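Local coordinates for alpha-catenin-like protein hmp-1 (Caenorhabditis elegans, PDB 5XA5), which takes part in cadherin-based cell adhesion, binding beta-catenin, cadherin and actin filaments, and is required for cell migration and cell shape changes in the embryo, at residues Thr50-Val55 with Phe110-Thr115; Ser181-Leu186 with Ser211-Thr216. All blocks are in the same frame, centred on the assembly; numbering follows the deposited sequence. Where two conformers were deposited one is given.

Contact 1: Thr50-Val55 with Phe110-Thr115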
# COMPACT_ATOMS: atom_id res chain seq x y z
N THR A 50 -18.08 26.18 17.08
CA THR A 50 -19.54 26.16 17.00
C THR A 50 -20.05 24.89 16.35
O THR A 50 -19.28 24.15 15.74
CB THR A 50 -20.08 27.34 16.19
OG1 THR A 50 -19.49 27.32 14.88
CG2 THR A 50 -19.73 28.62 16.87
N THR A 51 -21.35 24.65 16.47
CA THR A 51 -21.94 23.49 15.81
C THR A 51 -21.75 23.59 14.31
O THR A 51 -21.39 22.60 13.67
CB THR A 51 -23.43 23.36 16.14
OG1 THR A 51 -24.08 24.59 15.86
CG2 THR A 51 -23.62 23.00 17.60
N GLU A 52 -21.95 24.77 13.74
CA GLU A 52 -21.74 24.93 12.30
C GLU A 52 -20.26 24.75 11.93
O GLU A 52 -19.94 24.20 10.87
CB GLU A 52 -22.28 26.29 11.82
CG GLU A 52 -23.80 26.43 11.96
CD GLU A 52 -24.58 25.36 11.21
OE1 GLU A 52 -24.18 25.02 10.07
OE2 GLU A 52 -25.58 24.86 11.75
N GLY A 53 -19.36 25.19 12.80
CA GLY A 53 -17.94 24.98 12.63
C GLY A 53 -17.53 23.51 12.62
O GLY A 53 -16.59 23.13 11.91
N LEU A 54 -18.21 22.69 13.41
CA LEU A 54 -17.93 21.25 13.41
C LEU A 54 -18.18 20.65 12.04
O LEU A 54 -17.41 19.82 11.56
CB LEU A 54 -18.78 20.51 14.44
CG LEU A 54 -18.47 20.70 15.93
CD1 LEU A 54 -19.54 20.06 16.81
CD2 LEU A 54 -17.11 20.12 16.23
N VAL A 55 -19.28 21.06 11.41
CA VAL A 55 -19.62 20.56 10.09
C VAL A 55 -18.63 21.12 9.06
O VAL A 55 -18.20 20.40 8.16
CB VAL A 55 -21.06 20.95 9.71
CG1 VAL A 55 -21.39 20.51 8.29
CG2 VAL A 55 -22.06 20.36 10.71
N PHE A 110 -27.88 16.58 12.85
CA PHE A 110 -27.68 16.29 14.26
C PHE A 110 -27.29 17.52 15.06
O PHE A 110 -27.92 17.81 16.07
CB PHE A 110 -26.61 15.20 14.43
CG PHE A 110 -25.95 15.20 15.78
CD1 PHE A 110 -26.69 14.99 16.93
CD2 PHE A 110 -24.58 15.39 15.88
CE1 PHE A 110 -26.06 14.99 18.17
CE2 PHE A 110 -23.95 15.38 17.10
CZ PHE A 110 -24.69 15.19 18.26
N VAL A 111 -26.27 18.26 14.62
CA VAL A 111 -25.77 19.37 15.42
C VAL A 111 -26.81 20.48 15.54
O VAL A 111 -26.75 21.30 16.45
CB VAL A 111 -24.47 19.96 14.83
CG1 VAL A 111 -23.35 18.92 14.86
CG2 VAL A 111 -24.71 20.48 13.42
N ARG A 112 -27.76 20.49 14.62
CA ARG A 112 -28.81 21.51 14.63
C ARG A 112 -29.98 21.10 15.51
O ARG A 112 -30.83 21.93 15.85
CB ARG A 112 -29.28 21.78 13.20
CG ARG A 112 -28.36 22.70 12.42
CD ARG A 112 -28.84 22.90 10.99
NE ARG A 112 -28.03 23.89 10.28
CZ ARG A 112 -28.26 24.28 9.04
NH1 ARG A 112 -29.28 23.78 8.35
NH2 ARG A 112 -27.47 25.19 8.47
N ASP A 113 -30.02 19.83 15.89
CA ASP A 113 -31.04 19.32 16.80
C ASP A 113 -30.34 18.35 17.75
O ASP A 113 -30.66 17.16 17.80
CB ASP A 113 -32.17 18.63 16.03
CG ASP A 113 -33.35 18.24 16.91
OD1 ASP A 113 -33.52 18.85 17.98
OD2 ASP A 113 -34.10 17.32 16.52
N SER A 114 -29.38 18.88 18.50
CA SER A 114 -28.38 18.02 19.14
C SER A 114 -28.89 17.23 20.34
O SER A 114 -28.16 16.41 20.89
CB SER A 114 -27.17 18.87 19.57
OG SER A 114 -27.55 19.97 20.36
N THR A 115 -30.15 17.45 20.73
CA THR A 115 -30.73 16.66 21.82
C THR A 115 -31.50 15.46 21.28
O THR A 115 -31.97 14.61 22.04
CB THR A 115 -31.68 17.50 22.69
OG1 THR A 115 -32.87 17.82 21.95
CG2 THR A 115 -31.00 18.78 23.16

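Contact 2: Ser181-Leu186 with Ser211-Thr216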
# COMPACT_ATOMS: atom_id res chain seq x y z
N SER A 181 21.75 -2.01 -10.02
CA SER A 181 20.95 -0.89 -9.51
C SER A 181 19.51 -1.30 -9.26
O SER A 181 18.93 -0.90 -8.25
CB SER A 181 21.02 0.30 -10.48
OG SER A 181 22.31 0.86 -10.43
N GLN A 182 18.95 -2.11 -10.15
CA GLN A 182 17.56 -2.51 -9.98
C GLN A 182 17.39 -3.35 -8.72
O GLN A 182 16.39 -3.21 -7.99
CB GLN A 182 17.08 -3.27 -11.22
CG GLN A 182 16.95 -2.36 -12.41
CD GLN A 182 16.66 -3.10 -13.69
OE1 GLN A 182 16.68 -4.32 -13.71
NE2 GLN A 182 16.36 -2.36 -14.75
N ILE A 183 18.35 -4.22 -8.46
CA ILE A 183 18.27 -5.08 -7.27
C ILE A 183 18.49 -4.26 -6.00
O ILE A 183 17.84 -4.52 -4.99
CB ILE A 183 19.28 -6.22 -7.36
CG1 ILE A 183 18.80 -7.22 -8.42
CG2 ILE A 183 19.44 -6.92 -6.02
CD1 ILE A 183 19.72 -8.40 -8.64
N GLU A 184 19.38 -3.27 -6.05
CA GLU A 184 19.56 -2.39 -4.90
C GLU A 184 18.27 -1.62 -4.56
O GLU A 184 17.92 -1.52 -3.39
CB GLU A 184 20.70 -1.41 -5.14
CG GLU A 184 22.09 -2.01 -5.03
CD GLU A 184 22.52 -2.30 -3.60
OE1 GLU A 184 21.87 -1.80 -2.65
OE2 GLU A 184 23.53 -3.02 -3.43
N GLU A 185 17.59 -1.11 -5.59
CA GLU A 185 16.31 -0.42 -5.44
C GLU A 185 15.25 -1.36 -4.85
O GLU A 185 14.53 -1.00 -3.91
CB GLU A 185 15.82 0.11 -6.80
CG GLU A 185 16.07 1.57 -7.08
CD GLU A 185 16.23 1.87 -8.56
OE1 GLU A 185 16.08 0.94 -9.39
OE2 GLU A 185 16.50 3.04 -8.92
N LEU A 186 15.17 -2.56 -5.40
CA LEU A 186 14.19 -3.54 -4.94
C LEU A 186 14.48 -3.93 -3.51
O LEU A 186 13.57 -4.08 -2.70
CB LEU A 186 14.21 -4.78 -5.84
CG LEU A 186 13.25 -5.92 -5.52
CD1 LEU A 186 11.78 -5.48 -5.64
CD2 LEU A 186 13.51 -7.13 -6.41
N SER A 211 17.25 -12.41 0.63
CA SER A 211 18.61 -12.90 0.80
C SER A 211 19.03 -13.79 -0.37
O SER A 211 20.17 -13.69 -0.85
CB SER A 211 18.72 -13.66 2.12
OG SER A 211 18.41 -12.80 3.20
N ALA A 212 18.12 -14.66 -0.80
CA ALA A 212 18.42 -15.57 -1.91
C ALA A 212 18.68 -14.79 -3.19
O ALA A 212 19.60 -15.11 -3.94
CB ALA A 212 17.27 -16.55 -2.11
N LEU A 213 17.86 -13.77 -3.46
CA LEU A 213 18.12 -12.93 -4.62
C LEU A 213 19.50 -12.27 -4.53
O LEU A 213 20.24 -12.27 -5.52
CB LEU A 213 17.04 -11.84 -4.77
CG LEU A 213 17.27 -10.80 -5.87
CD1 LEU A 213 17.35 -11.47 -7.24
CD2 LEU A 213 16.21 -9.69 -5.86
N ARG A 214 19.85 -11.70 -3.38
CA ARG A 214 21.13 -11.02 -3.25
C ARG A 214 22.32 -11.95 -3.44
O ARG A 214 23.36 -11.54 -3.98
CB ARG A 214 21.25 -10.34 -1.88
CG ARG A 214 20.27 -9.21 -1.65
CD ARG A 214 20.18 -8.27 -2.83
NE ARG A 214 21.46 -7.65 -3.18
CZ ARG A 214 21.89 -6.48 -2.72
NH1 ARG A 214 21.17 -5.79 -1.84
NH2 ARG A 214 23.06 -6.00 -3.12
N GLN A 215 22.19 -13.19 -3.00
CA GLN A 215 23.27 -14.17 -3.14
C GLN A 215 23.35 -14.72 -4.56
O GLN A 215 24.45 -14.99 -5.08
CB GLN A 215 23.07 -15.32 -2.16
CG GLN A 215 23.81 -16.60 -2.53
CD GLN A 215 23.18 -17.84 -1.94
OE1 GLN A 215 22.61 -18.66 -2.66
NE2 GLN A 215 23.26 -17.98 -0.62
N THR A 216 22.20 -14.91 -5.19
CA THR A 216 22.16 -15.58 -6.49
C THR A 216 22.55 -14.66 -7.65
O THR A 216 23.22 -15.09 -8.59
CB THR A 216 20.75 -16.15 -6.77
OG1 THR A 216 20.44 -17.14 -5.78
CG2 THR A 216 20.69 -16.78 -8.14

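Contact 1: Thr50-Val55 with Phe110-Thr115
T51 and V111 bring the two backbones close together, CA of T51 lying 5.6 Å from CA of V111, where the first turn of helix 51-74 meets the last turn of helix 83-112 in an all-helical vinculin-family bundle. T50 is the N-cap of the former: its OG1 accepts from G53 N at 3.0 Å, so the helix start is closed off by a side chain. With the backbones this close, the small side chains of T51 and V111 slide past each other in opposite directions, CB of T51 to CB of V111 at 3.8 Å, and the methyl CG2 of T51 sits 3.7 Å from V111 O. V111 then serves the next turn with both of its branches: CG2 meets CG2 of V55 at 3.8 Å, and CG1 lies 4.4 Å from CD1 of L54. V55 also packs on I104 of helix 83-112, and both T51 and V55 touch the bound chain of another protein. Alongside this packing a salt bridge crosses the gap. The E52 chain bends at its second torsion (chi2 -58°), swinging the carboxylate toward R112, whose chain runs extended from CG to NE. R112 NE gives OE2 of E52 a nearly straight bond, 3.0 Å and 172° at the hydrogen, with the oxygen close to the guanidinium plane and met on the syn side but tilted out of the carboxylate plane. The planes are twisted 44° apart, and OE1 of E52 stays 3.7 Å from NH2 of R112, so one N-H carries the bridge. With the carboxylate gone, as in an alanine here, R112 NE would probably lose its mate and the guanidinium would be freer to turn. V111 thus packs between the helix ends, while a single charged bond joins them on the solvent-exposed side.

Contact 2: Ser181-Leu186 with Ser211-Thr216
I183 and R214 mark the closest backbone positions, CA of I183 to CA of R214 at 7.7 Å, between two antiparallel helix pieces whose axes come within 11.2 Å and run at 162° to each other. The apolar side of the seam is built by L213, which spreads its two methyls between two partners: CD1 lies 4.1 Å from CD1 of I183, and CD2 lies 3.8 Å from CD2 of L186, the L186 and L213 chains crossing at about a right angle. I183 is shared. While its CD1 goes to the leucine, its branch methyl CG2 slides alongside the arginine, 3.5 Å from CD of R214 and 3.6 Å from NE, so the far end of the R214 chain, CD and NE, lies against this methyl. The arginine chain is folded to do this: turned at its second and third torsions (chi3 -58°), it doubles over I183 and delivers its guanidinium to E184. There NH2 of R214 donates to OE2 of E184 at 3.0 Å, but with a bent N-H...O angle of 139°. The oxygen is approached from above the carboxylate plane, and the carboxylate stands almost upright on the guanidinium, so this salt bridge is gripped by one bond and is less ideally aimed than a flat pairing. NH1 of R214 has a long, weak ion pair with D187, one turn further on from I183. In the bundle, the seam joins helix 169-196 to helix 200-229, and the apolar residues face inward to the other helices: L186 packs on K152 and V153 of helix 117-165, whereas L213 reaches M247 of helix 234-258. The arginine and glutamate form the outer edge, leaving the leucines and isoleucine in the four-helix interior.

How the contacts relate
Both contacts lie in this N-terminal, vinculin-family part of hmp-1, an all-helical, elongated stretch of the chain, on opposite sides of its centre with their centres 56 Å apart and their nearest atoms about 41 Å apart. They follow in series: contact 1 joins helices 51-74 and 83-112 and closes before contact 2 joins helices 169-196 and 200-229. Long helix 117-165 bridges them, packing on F110 of contact 1 and on L186 of contact 2. Contact 1 also lies beside a chain of another protein, against which T51 and V55 pack, consistent with partner binding at this end, whereas contact 2 is internal packing of the second bundle.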